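Local coordinates for protein glycine betaine/carnitine/choline ABC transporter (Staphylococcus aureus subsp. aureus Mu50, PDB 3O66) that probably binds glycine betaine, carnitine, choline or a related compound as the substrate-binding component of an ABC importer, at residues Arg69-Glu81 / Ala93-Phe106. Residues are numbered along the deposited sequence; the frame is centred on the assembly and turned at random. Where two conformers were deposited one is given.
Sequences RYNGTDLTGALKE and ATQQGFKKKFDQTF
L79 lies against the edge of the F98 ring, against F102, and on the backbone of G97. Chi1 of -69° sets its CG anti to the carbonyl carbon and turns the branch towards helix 87-102. From there CD1 sits 3.7 Å from F98 CD1, near the ring plane. CD2 approaches the F102 ring obliquely and tightly, 3.2 Å from F102 CE2. The same methyl, L79 CD2, lies 3.5 Å from G97 C; G97, lacking a side chain, lets the leucine settle directly on the helix.

F98 is sandwiched within its own segment, F106 CD1 over one face and F102 CD2 over the other, so residues 69-81 meet its rim. There D74 CB approaches CZ, and R69 brings NH2 to 3.5 Å from F98 CZ, its guanidinium plane turned 60° from the ring. Bent at chi2 and chi3, R69 grips D74 side-on: NE bonds OD2, and NH2 reaches OD1 from above the carboxylate plane. R69 NH1 also bonds S66 and a water that bridges to Q104 OE1. F106 closes the inner end, its CZ against N71 CA, with T94 CG2 over one face.

At the outer end, extended K101 donates from NZ to L79 O (2.8 Å). K101 NZ also makes a weak salt bridge to E81 OE2, at 3.4 Å.

Helix 71-76 and its following turn thus pack on helix 87-102 in one lobe of a periplasmic-binding-protein fold, while strands 65-70 and 104-106, flanking strand 222-227, contribute R69 and F106. The chemistry implies an apolar seam with charge at both ends: a buried arginine probably neutralised by D74, and a looser lysine clasp at the surface.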
loop_
_atom_site.group_PDB
_atom_site.type_symbol
_atom_site.label_atom_id
_atom_site.label_comp_id
_atom_site.label_asym_id
_atom_site.label_seq_id
_atom_site.Cartn_x
_atom_site.Cartn_y
_atom_site.Cartn_z
ATOM N N ARG A 69 6.590 0.900 3.105
ATOM C CA ARG A 69 6.953 -0.460 2.864
ATOM C C ARG A 69 5.723 -1.276 3.156
ATOM O O ARG A 69 4.897 -0.877 3.976
ATOM C CB ARG A 69 8.139 -0.838 3.805
ATOM C CG ARG A 69 9.429 0.016 3.501
ATOM C CD ARG A 69 10.174 -0.434 2.209
ATOM N NE ARG A 69 10.856 -1.726 2.427
ATOM C CZ ARG A 69 12.061 -1.878 2.997
ATOM N NH1 ARG A 69 12.786 -0.829 3.375
ATOM N NH2 ARG A 69 12.564 -3.099 3.181
ATOM N N TYR A 70 5.592 -2.430 2.509
ATOM C CA TYR A 70 4.402 -3.240 2.703
ATOM C C TYR A 70 4.798 -4.546 3.348
ATOM O O TYR A 70 5.699 -5.200 2.830
ATOM C CB TYR A 70 3.723 -3.470 1.366
ATOM C CG TYR A 70 3.516 -2.154 0.665
ATOM C CD1 TYR A 70 2.363 -1.410 0.889
ATOM C CD2 TYR A 70 4.490 -1.647 -0.208
ATOM C CE1 TYR A 70 2.167 -0.205 0.268
ATOM C CE2 TYR A 70 4.310 -0.413 -0.856
ATOM C CZ TYR A 70 3.135 0.300 -0.603
ATOM O OH TYR A 70 2.914 1.513 -1.205
ATOM N N ASN A 71 4.139 -4.924 4.454
ATOM C CA ASN A 71 4.687 -6.049 5.250
ATOM C C ASN A 71 4.789 -7.396 4.516
ATOM O O ASN A 71 5.811 -8.066 4.617
ATOM C CB ASN A 71 4.104 -6.167 6.666
ATOM C CG ASN A 71 2.594 -6.453 6.698
ATOM O OD1 ASN A 71 1.898 -6.550 5.660
ATOM N ND2 ASN A 71 2.075 -6.566 7.922
ATOM N N GLY A 72 3.760 -7.766 3.750
ATOM C CA GLY A 72 3.822 -9.022 3.001
ATOM C C GLY A 72 4.951 -9.038 1.976
ATOM O O GLY A 72 5.521 -10.093 1.681
ATOM N N THR A 73 5.285 -7.874 1.429
ATOM C CA THR A 73 6.377 -7.806 0.466
ATOM C C THR A 73 7.681 -8.019 1.200
ATOM O O THR A 73 8.526 -8.798 0.756
ATOM C CB THR A 73 6.443 -6.460 -0.225
ATOM O OG1 THR A 73 5.250 -6.277 -0.997
ATOM C CG2 THR A 73 7.690 -6.405 -1.149
ATOM N N ASP A 74 7.857 -7.309 2.312
ATOM C CA ASP A 74 9.144 -7.373 2.994
ATOM C C ASP A 74 9.385 -8.666 3.807
ATOM O O ASP A 74 10.536 -9.075 4.005
ATOM C CB ASP A 74 9.351 -6.106 3.806
ATOM C CG ASP A 74 9.802 -4.953 2.937
ATOM O OD1 ASP A 74 10.794 -5.107 2.194
ATOM O OD2 ASP A 74 9.146 -3.902 2.960
ATOM N N LEU A 75 8.296 -9.294 4.258
ATOM C CA LEU A 75 8.382 -10.568 4.954
ATOM C C LEU A 75 8.906 -11.706 4.074
ATOM O O LEU A 75 9.688 -12.534 4.551
ATOM C CB LEU A 75 7.051 -10.968 5.600
ATOM C CG LEU A 75 7.033 -12.250 6.441
ATOM C CD1 LEU A 75 8.043 -12.194 7.599
ATOM C CD2 LEU A 75 5.654 -12.525 6.985
ATOM N N THR A 76 8.454 -11.776 2.823
ATOM C CA THR A 76 8.943 -12.819 1.930
ATOM C C THR A 76 10.129 -12.368 1.063
ATOM O O THR A 76 10.847 -13.198 0.501
ATOM C CB THR A 76 7.817 -13.397 1.042
ATOM O OG1 THR A 76 7.339 -12.375 0.172
ATOM C CG2 THR A 76 6.661 -13.947 1.902
ATOM N N GLY A 77 10.306 -11.056 0.931
ATOM C CA GLY A 77 11.401 -10.505 0.160
ATOM C C GLY A 77 12.615 -10.363 1.059
ATOM O O GLY A 77 13.351 -11.324 1.267
ATOM N N ALA A 78 12.807 -9.170 1.614
ATOM C CA ALA A 78 14.003 -8.874 2.390
ATOM C C ALA A 78 14.249 -9.882 3.527
ATOM O O ALA A 78 15.382 -10.338 3.725
ATOM C CB ALA A 78 13.918 -7.449 2.933
ATOM N N LEU A 79 13.190 -10.256 4.251
ATOM C CA LEU A 79 13.341 -11.170 5.384
ATOM C C LEU A 79 13.493 -12.630 4.971
ATOM O O LEU A 79 13.938 -13.449 5.776
ATOM C CB LEU A 79 12.189 -11.010 6.371
ATOM C CG LEU A 79 12.182 -9.684 7.126
ATOM C CD1 LEU A 79 11.006 -9.642 8.088
ATOM C CD2 LEU A 79 13.542 -9.514 7.886
ATOM N N LYS A 80 13.134 -12.959 3.730
ATOM C CA LYS A 80 13.290 -14.327 3.193
ATOM C C LYS A 80 12.476 -15.373 3.961
ATOM O O LYS A 80 12.893 -16.538 4.047
ATOM C CB LYS A 80 14.773 -14.760 3.210
ATOM C CG LYS A 80 15.677 -14.196 2.111
ATOM C CD LYS A 80 17.148 -14.370 2.501
ATOM C CE LYS A 80 17.995 -15.000 1.387
ATOM N NZ LYS A 80 18.738 -14.004 0.561
ATOM N N GLU A 81 11.332 -14.976 4.523
ATOM C CA GLU A 81 10.532 -15.877 5.367
ATOM C C GLU A 81 9.316 -16.377 4.591
ATOM O O GLU A 81 9.020 -15.885 3.508
ATOM C CB GLU A 81 10.082 -15.187 6.673
ATOM C CG GLU A 81 11.215 -14.695 7.603
ATOM C CD GLU A 81 11.983 -15.827 8.318
ATOM O OE1 GLU A 81 11.645 -17.020 8.141
ATOM O OE2 GLU A 81 12.930 -15.519 9.072
ATOM N N ALA A 93 5.763 -10.819 12.921
ATOM C CA ALA A 93 6.910 -11.476 12.267
ATOM C C ALA A 93 7.746 -10.459 11.484
ATOM O O ALA A 93 8.959 -10.527 11.492
ATOM C CB ALA A 93 6.446 -12.595 11.334
ATOM N N THR A 94 7.093 -9.527 10.796
ATOM C CA THR A 94 7.815 -8.487 10.056
ATOM C C THR A 94 8.618 -7.551 10.979
ATOM O O THR A 94 9.780 -7.215 10.705
ATOM C CB THR A 94 6.848 -7.685 9.138
ATOM O OG1 THR A 94 6.111 -8.611 8.340
ATOM C CG2 THR A 94 7.631 -6.760 8.198
ATOM N N GLN A 95 8.001 -7.107 12.059
ATOM C CA GLN A 95 8.670 -6.163 12.955
ATOM C C GLN A 95 9.856 -6.808 13.690
ATOM O O GLN A 95 10.912 -6.190 13.821
ATOM C CB GLN A 95 7.651 -5.563 13.938
ATOM C CG GLN A 95 6.667 -4.653 13.233
ATOM C CD GLN A 95 5.509 -4.194 14.089
ATOM O OE1 GLN A 95 5.103 -4.877 15.038
ATOM N NE2 GLN A 95 4.947 -3.030 13.738
ATOM N N GLN A 96 9.674 -8.059 14.110
ATOM C CA GLN A 96 10.709 -8.821 14.834
ATOM C C GLN A 96 11.901 -9.046 13.879
ATOM O O GLN A 96 13.044 -8.798 14.229
ATOM C CB GLN A 96 10.138 -10.169 15.329
ATOM C CG GLN A 96 9.207 -10.066 16.554
ATOM C CD GLN A 96 8.596 -11.421 16.989
ATOM O OE1 GLN A 96 8.522 -12.383 16.196
ATOM N NE2 GLN A 96 8.136 -11.493 18.250
ATOM N N GLY A 97 11.596 -9.449 12.647
ATOM C CA GLY A 97 12.600 -9.677 11.617
ATOM C C GLY A 97 13.422 -8.442 11.267
ATOM O O GLY A 97 14.650 -8.520 11.190
ATOM N N PHE A 98 12.765 -7.299 11.055
ATOM C CA PHE A 98 13.509 -6.056 10.754
ATOM C C PHE A 98 14.435 -5.630 11.893
ATOM O O PHE A 98 15.547 -5.174 11.666
ATOM C CB PHE A 98 12.564 -4.929 10.343
ATOM C CG PHE A 98 12.305 -4.902 8.851
ATOM C CD1 PHE A 98 11.669 -5.966 8.226
ATOM C CD2 PHE A 98 12.714 -3.823 8.088
ATOM C CE1 PHE A 98 11.448 -5.975 6.849
ATOM C CE2 PHE A 98 12.489 -3.792 6.725
ATOM C CZ PHE A 98 11.863 -4.890 6.089
ATOM N N LYS A 99 13.971 -5.809 13.117
ATOM C CA LYS A 99 14.791 -5.538 14.277
ATOM C C LYS A 99 16.015 -6.451 14.355
ATOM O O LYS A 99 17.154 -5.992 14.500
ATOM C CB LYS A 99 13.919 -5.725 15.528
ATOM C CG LYS A 99 14.346 -4.966 16.723
ATOM C CD LYS A 99 13.615 -5.494 17.999
ATOM C CE LYS A 99 12.204 -4.957 18.125
ATOM N NZ LYS A 99 11.572 -5.537 19.344
ATOM N N LYS A 100 15.793 -7.755 14.274
ATOM C CA LYS A 100 16.883 -8.698 14.512
ATOM C C LYS A 100 17.833 -8.885 13.327
ATOM O O LYS A 100 19.027 -9.059 13.527
ATOM C CB LYS A 100 16.345 -10.044 15.002
ATOM C CG LYS A 100 16.270 -10.177 16.526
ATOM C CD LYS A 100 15.444 -9.070 17.169
ATOM C CE LYS A 100 15.004 -9.423 18.607
ATOM N NZ LYS A 100 15.931 -8.971 19.696
ATOM N N LYS A 101 17.311 -8.831 12.104
ATOM C CA LYS A 101 18.150 -9.023 10.920
ATOM C C LYS A 101 18.811 -7.748 10.437
ATOM O O LYS A 101 19.924 -7.797 9.937
ATOM C CB LYS A 101 17.350 -9.654 9.774
ATOM C CG LYS A 101 16.999 -11.107 10.031
ATOM C CD LYS A 101 16.570 -11.813 8.732
ATOM C CE LYS A 101 16.383 -13.305 8.973
ATOM N NZ LYS A 101 15.680 -13.989 7.842
ATOM N N PHE A 102 18.121 -6.615 10.567
ATOM C CA PHE A 102 18.564 -5.378 9.916
ATOM C C PHE A 102 18.705 -4.174 10.842
ATOM O O PHE A 102 19.009 -3.060 10.358
ATOM C CB PHE A 102 17.544 -4.980 8.829
ATOM C CG PHE A 102 17.217 -6.075 7.845
ATOM C CD1 PHE A 102 18.228 -6.759 7.178
ATOM C CD2 PHE A 102 15.886 -6.368 7.545
ATOM C CE1 PHE A 102 17.920 -7.765 6.240
ATOM C CE2 PHE A 102 15.562 -7.337 6.615
ATOM C CZ PHE A 102 16.584 -8.046 5.958
ATOM N N ASP A 103 18.447 -4.360 12.143
ATOM C CA ASP A 103 18.518 -3.248 13.101
ATOM C C ASP A 103 17.650 -2.062 12.642
ATOM O O ASP A 103 18.100 -0.892 12.611
ATOM C CB ASP A 103 19.976 -2.798 13.317
ATOM C CG ASP A 103 20.110 -1.785 14.447
ATOM O OD1 ASP A 103 19.352 -1.911 15.445
ATOM O OD2 ASP A 103 20.982 -0.882 14.338
ATOM N N GLN A 104 16.418 -2.389 12.244
ATOM C CA GLN A 104 15.469 -1.388 11.740
ATOM C C GLN A 104 14.122 -1.547 12.423
ATOM O O GLN A 104 13.722 -2.651 12.823
ATOM C CB GLN A 104 15.275 -1.504 10.233
ATOM C CG GLN A 104 16.535 -1.172 9.403
ATOM C CD GLN A 104 16.382 -1.521 7.923
ATOM O OE1 GLN A 104 15.280 -1.813 7.450
ATOM N NE2 GLN A 104 17.500 -1.515 7.194
ATOM N N THR A 105 13.411 -0.428 12.514
ATOM C CA THR A 105 12.073 -0.418 13.050
ATOM C C THR A 105 11.095 -0.382 11.880
ATOM O O THR A 105 11.064 0.596 11.089
ATOM C CB THR A 105 11.873 0.773 13.985
ATOM O OG1 THR A 105 12.689 0.585 15.153
ATOM C CG2 THR A 105 10.389 0.928 14.393
ATOM N N PHE A 106 10.315 -1.448 11.759
ATOM C CA PHE A 106 9.204 -1.469 10.797
ATOM C C PHE A 106 8.003 -0.999 11.625
ATOM O O PHE A 106 7.551 -1.732 12.496
ATOM C CB PHE A 106 9.031 -2.904 10.224
ATOM C CG PHE A 106 8.170 -2.994 8.984
ATOM C CD1 PHE A 106 8.743 -3.324 7.751
ATOM C CD2 PHE A 106 6.785 -2.793 9.055
ATOM C CE1 PHE A 106 7.959 -3.427 6.590
ATOM C CE2 PHE A 106 5.985 -2.917 7.916
ATOM C CZ PHE A 106 6.585 -3.232 6.676
HETATM O O HOH W 1 15.095 -1.892 4.668
#